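PDB 3CXB: secreted effector protein SifA from Salmonella typhimurium, which is an effector secreted into host cells, where it interacts with PLEKHM2 (SKIP) and is required for endosomal tubulation and formation of Salmonella-induced filaments. Local coordinates for residues N92-I97 and Q114-F119; V86-E91 and K149-E154; I68-K73 and V156-P161. All coordinates share one frame; numbering follows the deposited sequence.

Contact 2 sits at the corner of a bent path: its centre is about 10 Å from that of contact 1 and about 11 Å from that of contact 3, and those two are about 15 Å apart. Contact 1 lies within the five-stranded antiparallel sheet. Contact 2 joins the end of edge strand 84-87 and the loop after it to strand 145-153 of a three-stranded sheet, and contact 3 sets helix 62-75 against that sheet's next strand, 158-167. Along the chain, contact 1 falls between the segments of contact 2, and these between those of contact 3. Contacts 2 and 3 join the sheets and the helix; all lie in residues 1-330, the broad region that interacts with host PLEKHM2.

Contact 1. Residues N92-I97 and Q114-F119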
loop_
_atom_site.group_PDB
_atom_site.type_symbol
_atom_site.label_atom_id
_atom_site.label_comp_id
_atom_site.label_asym_id
_atom_site.label_seq_id
_atom_site.Cartn_x
_atom_site.Cartn_y
_atom_site.Cartn_z
ATOM N N ASN A 92 -5.840 -18.927 -6.400
ATOM C CA ASN A 92 -4.737 -19.303 -5.523
ATOM C C ASN A 92 -4.206 -18.037 -4.855
ATOM O O ASN A 92 -3.299 -17.375 -5.357
ATOM C CB ASN A 92 -3.618 -19.975 -6.324
ATOM C CG ASN A 92 -2.469 -20.443 -5.444
ATOM O OD1 ASN A 92 -1.432 -20.895 -5.941
ATOM N ND2 ASN A 92 -2.650 -20.343 -4.129
ATOM N N ASP A 93 -4.796 -17.718 -3.717
ATOM C CA ASP A 93 -4.443 -16.545 -2.940
ATOM C C ASP A 93 -2.930 -16.313 -2.756
ATOM O O ASP A 93 -2.464 -15.171 -2.676
ATOM C CB ASP A 93 -5.124 -16.669 -1.587
ATOM C CG ASP A 93 -5.255 -15.360 -0.896
ATOM O OD1 ASP A 93 -5.585 -14.374 -1.581
ATOM O OD2 ASP A 93 -5.043 -15.316 0.327
ATOM N N ALA A 94 -2.166 -17.398 -2.680
ATOM C CA ALA A 94 -0.724 -17.297 -2.490
ATOM C C ALA A 94 -0.054 -16.481 -3.589
ATOM O O ALA A 94 1.026 -15.928 -3.389
ATOM C CB ALA A 94 -0.104 -18.691 -2.428
ATOM N N THR A 95 -0.694 -16.402 -4.746
ATOM C CA THR A 95 -0.125 -15.669 -5.857
ATOM C C THR A 95 -1.129 -14.704 -6.510
ATOM O O THR A 95 -2.352 -14.877 -6.388
ATOM C CB THR A 95 0.430 -16.672 -6.903
ATOM O OG1 THR A 95 0.519 -16.049 -8.193
ATOM C CG2 THR A 95 -0.475 -17.882 -6.994
ATOM N N ILE A 96 -0.607 -13.664 -7.162
ATOM C CA ILE A 96 -1.441 -12.697 -7.869
ATOM C C ILE A 96 -0.692 -12.193 -9.100
ATOM O O ILE A 96 0.529 -12.028 -9.077
ATOM C CB ILE A 96 -1.880 -11.518 -6.960
ATOM C CG1 ILE A 96 -2.764 -10.563 -7.763
ATOM C CG2 ILE A 96 -0.687 -10.830 -6.383
ATOM C CD1 ILE A 96 -3.575 -9.630 -6.920
ATOM N N ILE A 97 -1.430 -11.964 -10.180
ATOM C CA ILE A 97 -0.845 -11.518 -11.440
ATOM C C ILE A 97 -1.526 -10.262 -11.959
ATOM O O ILE A 97 -2.732 -10.105 -11.812
ATOM C CB ILE A 97 -1.013 -12.608 -12.491
ATOM C CG1 ILE A 97 -0.566 -13.941 -11.904
ATOM C CG2 ILE A 97 -0.219 -12.277 -13.720
ATOM C CD1 ILE A 97 -0.768 -15.105 -12.832
ATOM N N GLN A 114 3.234 -12.057 -8.672
ATOM C CA GLN A 114 3.740 -11.826 -7.332
ATOM C C GLN A 114 3.375 -13.017 -6.474
ATOM O O GLN A 114 2.205 -13.296 -6.215
ATOM C CB GLN A 114 3.163 -10.534 -6.728
ATOM C CG GLN A 114 3.125 -9.343 -7.685
ATOM C CD GLN A 114 2.934 -8.008 -6.975
ATOM O OE1 GLN A 114 2.357 -7.926 -5.875
ATOM N NE2 GLN A 114 3.407 -6.951 -7.608
ATOM N N ASN A 115 4.403 -13.729 -6.052
ATOM C CA ASN A 115 4.246 -14.899 -5.221
ATOM C C ASN A 115 4.515 -14.478 -3.791
ATOM O O ASN A 115 4.552 -13.292 -3.488
ATOM C CB ASN A 115 5.239 -15.967 -5.674
ATOM C CG ASN A 115 5.092 -16.297 -7.142
ATOM O OD1 ASN A 115 4.066 -16.812 -7.569
ATOM N ND2 ASN A 115 6.110 -15.987 -7.925
ATOM N N THR A 116 4.718 -15.456 -2.923
ATOM C CA THR A 116 4.973 -15.206 -1.509
ATOM C C THR A 116 6.312 -14.574 -1.158
ATOM O O THR A 116 6.408 -13.820 -0.194
ATOM C CB THR A 116 4.866 -16.507 -0.718
ATOM O OG1 THR A 116 5.694 -17.504 -1.339
ATOM C CG2 THR A 116 3.421 -16.994 -0.690
ATOM N N ASP A 117 7.342 -14.884 -1.934
ATOM C CA ASP A 117 8.676 -14.364 -1.658
ATOM C C ASP A 117 9.353 -13.616 -2.790
ATOM O O ASP A 117 10.367 -12.961 -2.580
ATOM C CB ASP A 117 9.585 -15.510 -1.241
ATOM C CG ASP A 117 10.125 -15.329 0.136
ATOM O OD1 ASP A 117 10.763 -16.276 0.642
ATOM O OD2 ASP A 117 9.908 -14.232 0.705
ATOM N N THR A 118 8.796 -13.718 -3.988
ATOM C CA THR A 118 9.388 -13.063 -5.142
ATOM C C THR A 118 8.313 -12.459 -6.015
ATOM O O THR A 118 7.129 -12.627 -5.769
ATOM C CB THR A 118 10.140 -14.070 -5.999
ATOM O OG1 THR A 118 9.196 -14.830 -6.770
ATOM C CG2 THR A 118 10.937 -15.017 -5.109
ATOM N N PHE A 119 8.742 -11.740 -7.033
ATOM C CA PHE A 119 7.822 -11.159 -7.980
ATOM C C PHE A 119 8.605 -10.967 -9.264
ATOM O O PHE A 119 9.804 -10.666 -9.229
ATOM C CB PHE A 119 7.271 -9.846 -7.442
ATOM C CG PHE A 119 8.312 -8.870 -7.015
ATOM C CD1 PHE A 119 8.840 -7.963 -7.923
ATOM C CD2 PHE A 119 8.711 -8.803 -5.689
ATOM C CE1 PHE A 119 9.759 -6.975 -7.521
ATOM C CE2 PHE A 119 9.627 -7.826 -5.277
ATOM C CZ PHE A 119 10.151 -6.903 -6.211
HETATM O O HOH W 1 0.987 -12.633 -3.795
#
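Ile96 and Gln114 face each other across two neighbouring strands of the five-stranded antiparallel meander, at the end where strand 96-101 begins and strand 108-114 finishes. They form an antiparallel hydrogen-bonded pair, with both backbone bonds present. Gln114 N reaches Ile96 O at 2.7 Å, nearly along the C=O axis, while Ile96 N meets Gln114 O at 3.0 Å from a direction tilted out of the carbonyl plane. Just before this pair the regular ladder stops, because Asn92 to Thr95 fold into a type I turn, closed by Thr95 N to Asn92 O.

A CH...O contact and a water take over there. Thr95 CA brings its hydrogen to Gln114 O at 3.3 Å. The water gives one hydrogen to Gln114 O at 2.8 Å and makes a weak bond to Ala94 O, so the Gln114 carbonyl collects the backbone NH, the water and the CA hydrogen.

The side chains pack in two sets. On the face that looks toward helix 62-75, Ile96 and Gln114 lie side by side and point the same way. Ile96 CG1 is anti to the backbone N (chi1 -179°), which leaves the CG2 branch to touch Gln114 CB at 3.9 Å. The extended Gln114 chain runs on to Arg62 and Thr66 of the helix. Thr95 and Asn115 also lie alongside each other, and further along the CB methyl of Ala94 approaches Thr116 CG2.

Asn115 is held from its own side as well: its backbone N bonds to Thr118 O, closing the turn into strand 118-123, and its carbonyl accepts from Arg62. The Asn115 OD1 oxygen sits 3.7 Å from Thr95 OG1, while ND2 points almost straight at Thr118 OG1 in a weak bond of 3.5 Å.

Contact 2. Residues V86-E91 and K149-E154; sequences VHNPHE and KRRYSE
Asn88 carries most of the link to Arg150 and Arg151. Its CB leaves the backbone toward strand 145-153, and with CG anti to the carbonyl carbon (chi1 -55°) the amide is carried across the gap. CG comes within 3.9 Å of Arg151 CB, and beyond it the two amide atoms do different work. OD1 rests 3.2 Å from Arg151 CB and accepts a hydrogen from a water, whose oxygen in turn takes the backbone N-H of Tyr152. ND2 donates to Arg150 O at 3.1 Å; the bond is fairly straight and lies in the amide plane, though the nitrogen is tilted out of the plane of the receiving carbonyl. The same ND2 also gives a hydrogen bond to Thr95 O, so two backbone carbonyls from different parts of the fold fix the rotation of this amide.

Glu91 and Arg151 add a long salt bridge on the outer side, with Glu91 OE2 and Arg151 NH2 3.7 Å apart. The oxygen stands well out of the guanidinium plane, and the attraction is one of charge alone; the glutamate is poorly ordered. Arg151 NH1 also has a weak, long pairing with Asp93.

At the other end Val86 crosses Tyr152 at about a right angle. Its CG2 methyl packs on Tyr152 CB at 3.4 Å, its CG1 on ring atom CD1 at 3.5 Å, and Phe70 of helix 62-75 touches both residues. The result is a join between the edge of one antiparallel sheet, with the loop that follows strand 84-87, and edge strand 145-153 of another, made by side chains and a bridging water instead of a continuous backbone ladder.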
loop_
_atom_site.group_PDB
_atom_site.type_symbol
_atom_site.label_atom_id
_atom_site.label_comp_id
_atom_site.label_asym_id
_atom_site.label_seq_id
_atom_site.Cartn_x
_atom_site.Cartn_y
_atom_site.Cartn_z
ATOM N N VAL A 86 -6.218 -8.048 -13.534
ATOM C CA VAL A 86 -5.520 -8.616 -12.387
ATOM C C VAL A 86 -6.370 -9.750 -11.798
ATOM O O VAL A 86 -7.582 -9.606 -11.652
ATOM C CB VAL A 86 -5.214 -7.524 -11.286
ATOM C CG1 VAL A 86 -6.086 -6.312 -11.473
ATOM C CG2 VAL A 86 -5.428 -8.082 -9.905
ATOM N N HIS A 87 -5.736 -10.871 -11.457
ATOM C CA HIS A 87 -6.457 -12.016 -10.901
ATOM C C HIS A 87 -5.493 -12.957 -10.187
ATOM O O HIS A 87 -4.281 -12.873 -10.392
ATOM C CB HIS A 87 -7.099 -12.796 -12.040
ATOM C CG HIS A 87 -6.099 -13.495 -12.907
ATOM N ND1 HIS A 87 -5.645 -14.771 -12.639
ATOM C CD2 HIS A 87 -5.398 -13.064 -13.984
ATOM C CE1 HIS A 87 -4.707 -15.092 -13.513
ATOM N NE2 HIS A 87 -4.538 -14.075 -14.339
ATOM N N ASN A 88 -6.040 -13.860 -9.372
ATOM C CA ASN A 88 -5.243 -14.862 -8.666
ATOM C C ASN A 88 -5.439 -16.157 -9.429
ATOM O O ASN A 88 -6.556 -16.661 -9.516
ATOM C CB ASN A 88 -5.742 -15.061 -7.247
ATOM C CG ASN A 88 -5.796 -13.784 -6.484
ATOM O OD1 ASN A 88 -6.691 -12.968 -6.696
ATOM N ND2 ASN A 88 -4.826 -13.579 -5.595
ATOM N N PRO A 89 -4.357 -16.725 -9.980
ATOM C CA PRO A 89 -4.522 -17.971 -10.728
ATOM C C PRO A 89 -5.344 -19.004 -9.967
ATOM O O PRO A 89 -5.021 -19.349 -8.832
ATOM C CB PRO A 89 -3.080 -18.417 -10.976
ATOM C CG PRO A 89 -2.358 -17.881 -9.782
ATOM C CD PRO A 89 -2.935 -16.492 -9.669
ATOM N N HIS A 90 -6.418 -19.473 -10.598
ATOM C CA HIS A 90 -7.296 -20.469 -10.002
ATOM C C HIS A 90 -7.565 -20.112 -8.546
ATOM O O HIS A 90 -7.532 -20.969 -7.662
ATOM C CB HIS A 90 -6.654 -21.858 -10.107
ATOM C CG HIS A 90 -6.358 -22.283 -11.517
ATOM N ND1 HIS A 90 -5.542 -21.556 -12.357
ATOM C CD2 HIS A 90 -6.769 -23.359 -12.230
ATOM C CE1 HIS A 90 -5.464 -22.165 -13.527
ATOM N NE2 HIS A 90 -6.199 -23.261 -13.477
ATOM N N GLU A 91 -7.826 -18.829 -8.315
ATOM C CA GLU A 91 -8.102 -18.302 -6.984
ATOM C C GLU A 91 -7.071 -18.713 -5.940
ATOM O O GLU A 91 -7.381 -18.827 -4.750
ATOM C CB GLU A 91 -9.503 -18.712 -6.534
ATOM C CG GLU A 91 -10.613 -18.115 -7.394
ATOM C CD GLU A 91 -11.693 -17.433 -6.571
ATOM O OE1 GLU A 91 -12.680 -16.953 -7.168
ATOM O OE2 GLU A 91 -11.551 -17.375 -5.328
ATOM N N LYS A 149 -1.422 -12.037 1.985
ATOM C CA LYS A 149 -1.776 -12.341 0.609
ATOM C C LYS A 149 -2.848 -11.336 0.211
ATOM O O LYS A 149 -3.399 -10.637 1.065
ATOM C CB LYS A 149 -2.285 -13.775 0.488
ATOM C CG LYS A 149 -1.180 -14.794 0.703
ATOM C CD LYS A 149 -1.674 -16.231 0.633
ATOM C CE LYS A 149 -0.561 -17.218 1.013
ATOM N NZ LYS A 149 -1.022 -18.638 1.067
ATOM N N ARG A 150 -3.132 -11.232 -1.080
ATOM C CA ARG A 150 -4.130 -10.262 -1.499
ATOM C C ARG A 150 -4.748 -10.538 -2.861
ATOM O O ARG A 150 -4.131 -11.161 -3.713
ATOM C CB ARG A 150 -3.501 -8.873 -1.489
ATOM C CG ARG A 150 -2.374 -8.705 -2.505
ATOM C CD ARG A 150 -1.499 -7.489 -2.200
ATOM N NE ARG A 150 -0.310 -7.828 -1.419
ATOM C CZ ARG A 150 0.115 -7.130 -0.369
ATOM N NH1 ARG A 150 1.210 -7.502 0.281
ATOM N NH2 ARG A 150 -0.568 -6.066 0.040
ATOM N N ARG A 151 -5.979 -10.064 -3.047
ATOM C CA ARG A 151 -6.714 -10.245 -4.303
ATOM C C ARG A 151 -7.352 -8.908 -4.697
ATOM O O ARG A 151 -7.686 -8.098 -3.838
ATOM C CB ARG A 151 -7.777 -11.336 -4.139
ATOM C CG ARG A 151 -8.858 -11.012 -3.115
ATOM C CD ARG A 151 -9.886 -12.146 -2.977
ATOM N NE ARG A 151 -9.354 -13.308 -2.262
ATOM C CZ ARG A 151 -9.092 -14.488 -2.816
ATOM N NH1 ARG A 151 -8.614 -15.474 -2.072
ATOM N NH2 ARG A 151 -9.311 -14.687 -4.112
ATOM N N TYR A 152 -7.496 -8.676 -5.996
ATOM C CA TYR A 152 -8.053 -7.432 -6.512
ATOM C C TYR A 152 -9.395 -7.032 -5.920
ATOM O O TYR A 152 -10.300 -7.855 -5.815
ATOM C CB TYR A 152 -8.195 -7.538 -8.022
ATOM C CG TYR A 152 -8.807 -6.326 -8.668
ATOM C CD1 TYR A 152 -8.059 -5.171 -8.878
ATOM C CD2 TYR A 152 -10.133 -6.334 -9.078
ATOM C CE1 TYR A 152 -8.605 -4.053 -9.484
ATOM C CE2 TYR A 152 -10.697 -5.218 -9.681
ATOM C CZ TYR A 152 -9.924 -4.078 -9.885
ATOM O OH TYR A 152 -10.475 -2.979 -10.504
ATOM N N SER A 153 -9.527 -5.766 -5.545
ATOM C CA SER A 153 -10.776 -5.252 -4.990
ATOM C C SER A 153 -11.184 -4.044 -5.822
ATOM O O SER A 153 -10.558 -2.991 -5.727
ATOM C CB SER A 153 -10.569 -4.831 -3.545
ATOM O OG SER A 153 -11.741 -4.253 -3.011
ATOM N N GLU A 154 -12.232 -4.185 -6.628
ATOM C CA GLU A 154 -12.655 -3.085 -7.494
ATOM C C GLU A 154 -13.283 -1.907 -6.775
ATOM O O GLU A 154 -13.484 -0.856 -7.371
ATOM C CB GLU A 154 -13.604 -3.583 -8.584
ATOM C CG GLU A 154 -15.072 -3.618 -8.203
ATOM C CD GLU A 154 -15.957 -3.940 -9.396
ATOM O OE1 GLU A 154 -15.958 -5.116 -9.838
ATOM O OE2 GLU A 154 -16.636 -3.014 -9.898
HETATM O O HOH W 2 -7.884 -10.822 -7.550
#

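Contact 3. Residues I68-K73 and V156-P161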
loop_
_atom_site.group_PDB
_atom_site.type_symbol
_atom_site.label_atom_id
_atom_site.label_comp_id
_atom_site.label_asym_id
_atom_site.label_seq_id
_atom_site.Cartn_x
_atom_site.Cartn_y
_atom_site.Cartn_z
ATOM N N ILE A 68 2.629 1.391 -10.021
ATOM C CA ILE A 68 2.906 1.801 -11.384
ATOM C C ILE A 68 1.934 1.197 -12.347
ATOM O O ILE A 68 1.549 1.816 -13.352
ATOM C CB ILE A 68 4.333 1.436 -11.805
ATOM C CG1 ILE A 68 5.333 2.089 -10.838
ATOM C CG2 ILE A 68 4.595 1.946 -13.212
ATOM C CD1 ILE A 68 6.794 1.640 -11.034
ATOM N N PHE A 69 1.526 -0.022 -12.028
ATOM C CA PHE A 69 0.583 -0.724 -12.869
ATOM C C PHE A 69 -0.698 0.116 -12.976
ATOM O O PHE A 69 -1.165 0.418 -14.075
ATOM C CB PHE A 69 0.267 -2.090 -12.266
ATOM C CG PHE A 69 -0.696 -2.888 -13.080
ATOM C CD1 PHE A 69 -0.282 -3.510 -14.255
ATOM C CD2 PHE A 69 -2.024 -3.016 -12.673
ATOM C CE1 PHE A 69 -1.164 -4.257 -15.019
ATOM C CE2 PHE A 69 -2.918 -3.761 -13.432
ATOM C CZ PHE A 69 -2.480 -4.388 -14.617
ATOM N N PHE A 70 -1.246 0.516 -11.829
ATOM C CA PHE A 70 -2.478 1.299 -11.821
ATOM C C PHE A 70 -2.318 2.741 -12.281
ATOM O O PHE A 70 -3.269 3.367 -12.733
ATOM C CB PHE A 70 -3.134 1.202 -10.445
ATOM C CG PHE A 70 -3.703 -0.161 -10.173
ATOM C CD1 PHE A 70 -4.906 -0.553 -10.745
ATOM C CD2 PHE A 70 -3.000 -1.089 -9.426
ATOM C CE1 PHE A 70 -5.373 -1.858 -10.604
ATOM C CE2 PHE A 70 -3.473 -2.410 -9.283
ATOM C CZ PHE A 70 -4.659 -2.785 -9.862
ATOM N N GLU A 71 -1.114 3.279 -12.181
ATOM C CA GLU A 71 -0.931 4.634 -12.669
ATOM C C GLU A 71 -1.107 4.508 -14.185
ATOM O O GLU A 71 -1.648 5.388 -14.846
ATOM C CB GLU A 71 0.467 5.159 -12.305
ATOM C CG GLU A 71 0.557 5.788 -10.897
ATOM C CD GLU A 71 1.986 6.110 -10.444
ATOM O OE1 GLU A 71 2.756 6.684 -11.253
ATOM O OE2 GLU A 71 2.331 5.805 -9.272
ATOM N N LEU A 72 -0.660 3.390 -14.736
ATOM C CA LEU A 72 -0.800 3.183 -16.161
ATOM C C LEU A 72 -2.279 3.012 -16.493
ATOM O O LEU A 72 -2.807 3.680 -17.378
ATOM C CB LEU A 72 -0.012 1.943 -16.603
ATOM C CG LEU A 72 1.511 2.113 -16.599
ATOM C CD1 LEU A 72 2.191 0.764 -16.614
ATOM C CD2 LEU A 72 1.943 2.952 -17.822
ATOM N N LYS A 73 -2.947 2.120 -15.768
ATOM C CA LYS A 73 -4.354 1.865 -16.010
ATOM C C LYS A 73 -5.132 3.173 -15.922
ATOM O O LYS A 73 -5.942 3.492 -16.793
ATOM C CB LYS A 73 -4.884 0.870 -14.994
ATOM C CG LYS A 73 -6.304 0.432 -15.271
ATOM C CD LYS A 73 -6.785 -0.526 -14.194
ATOM C CE LYS A 73 -8.269 -0.804 -14.292
ATOM N NZ LYS A 73 -8.724 -1.508 -13.056
ATOM N N VAL A 156 -11.846 -0.362 -4.466
ATOM C CA VAL A 156 -10.706 0.527 -4.308
ATOM C C VAL A 156 -9.890 0.540 -5.609
ATOM O O VAL A 156 -8.972 1.351 -5.772
ATOM C CB VAL A 156 -9.797 0.046 -3.186
ATOM C CG1 VAL A 156 -10.434 0.298 -1.854
ATOM C CG2 VAL A 156 -9.521 -1.431 -3.365
ATOM N N ASP A 157 -10.261 -0.350 -6.535
ATOM C CA ASP A 157 -9.578 -0.526 -7.820
ATOM C C ASP A 157 -8.090 -0.712 -7.549
ATOM O O ASP A 157 -7.234 0.013 -8.051
ATOM C CB ASP A 157 -9.807 0.663 -8.727
ATOM C CG ASP A 157 -9.183 0.473 -10.076
ATOM O OD1 ASP A 157 -8.765 -0.663 -10.392
ATOM O OD2 ASP A 157 -9.111 1.458 -10.828
ATOM N N TYR A 158 -7.798 -1.719 -6.741
ATOM C CA TYR A 158 -6.439 -2.011 -6.353
ATOM C C TYR A 158 -6.492 -3.295 -5.552
ATOM O O TYR A 158 -7.535 -3.621 -4.981
ATOM C CB TYR A 158 -5.936 -0.910 -5.434
ATOM C CG TYR A 158 -4.437 -0.801 -5.374
ATOM C CD1 TYR A 158 -3.734 -0.119 -6.370
ATOM C CD2 TYR A 158 -3.722 -1.334 -4.307
ATOM C CE1 TYR A 158 -2.356 0.039 -6.301
ATOM C CE2 TYR A 158 -2.340 -1.180 -4.222
ATOM C CZ TYR A 158 -1.659 -0.488 -5.226
ATOM O OH TYR A 158 -0.290 -0.297 -5.150
ATOM N N PRO A 159 -5.388 -4.055 -5.493
ATOM C CA PRO A 159 -5.489 -5.276 -4.693
ATOM C C PRO A 159 -5.430 -4.904 -3.218
ATOM O O PRO A 159 -4.744 -3.953 -2.833
ATOM C CB PRO A 159 -4.290 -6.094 -5.159
ATOM C CG PRO A 159 -3.325 -5.067 -5.611
ATOM C CD PRO A 159 -4.170 -4.062 -6.316
ATOM N N LEU A 160 -6.175 -5.627 -2.393
ATOM C CA LEU A 160 -6.176 -5.330 -0.967
ATOM C C LEU A 160 -5.974 -6.612 -0.175
ATOM O O LEU A 160 -6.297 -7.713 -0.648
ATOM C CB LEU A 160 -7.495 -4.636 -0.558
ATOM C CG LEU A 160 -8.790 -5.433 -0.297
ATOM C CD1 LEU A 160 -8.972 -6.521 -1.366
ATOM C CD2 LEU A 160 -8.740 -6.089 1.075
ATOM N N PRO A 161 -5.443 -6.485 1.048
ATOM C CA PRO A 161 -5.175 -7.609 1.947
ATOM C C PRO A 161 -6.335 -8.613 2.022
ATOM O O PRO A 161 -7.303 -8.379 2.736
ATOM C CB PRO A 161 -4.931 -6.912 3.287
ATOM C CG PRO A 161 -4.356 -5.622 2.882
ATOM C CD PRO A 161 -5.224 -5.211 1.747
#
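Phe70 reaches out from helix 62-75 into a corner formed by Asp157, Tyr158 and Pro159. Its CG is anti to the carbonyl carbon (chi1 -70°), and the ring is covered on both sides: Phe69 CD2 sits over the centre of one face, while Asp157 O and Tyr158 CA lie near the rim of the other. Phe70 CD2 meets Tyr158 CD1 at 3.3 Å, and the two rings are inclined by 45° with centroids 4.9 Å apart. Pro159, its side chain pointing back against that of Phe70, brings CD to 3.5 Å from Phe70 CE2, and the same CD lies over a face of the Tyr158 ring. Tyr158 sends its hydroxyl back to Thr66 of the same helix, and its ring also meets that of His300.

The backbone around which this is built is a G1 beta bulge at the start of strand 158-167: Asp157, in the left-handed helical conformation, and Tyr158 both stand opposite Ser153 of strand 145-153.

One helical turn after Phe70, Lys73 stretches straight out, every side-chain torsion near anti (chi1 -174°). Asp157, its CG also anti to the backbone N, points back toward it from the strand side. Lys73 NZ donates to Asp157 OD1 at 2.8 Å, in a salt bridge that uses the syn side of the carboxylate and lies somewhat out of its plane. The same OD1 is also hydrogen-bonded to Tyr152 OH and passes 3.6 Å from Phe70 CE1.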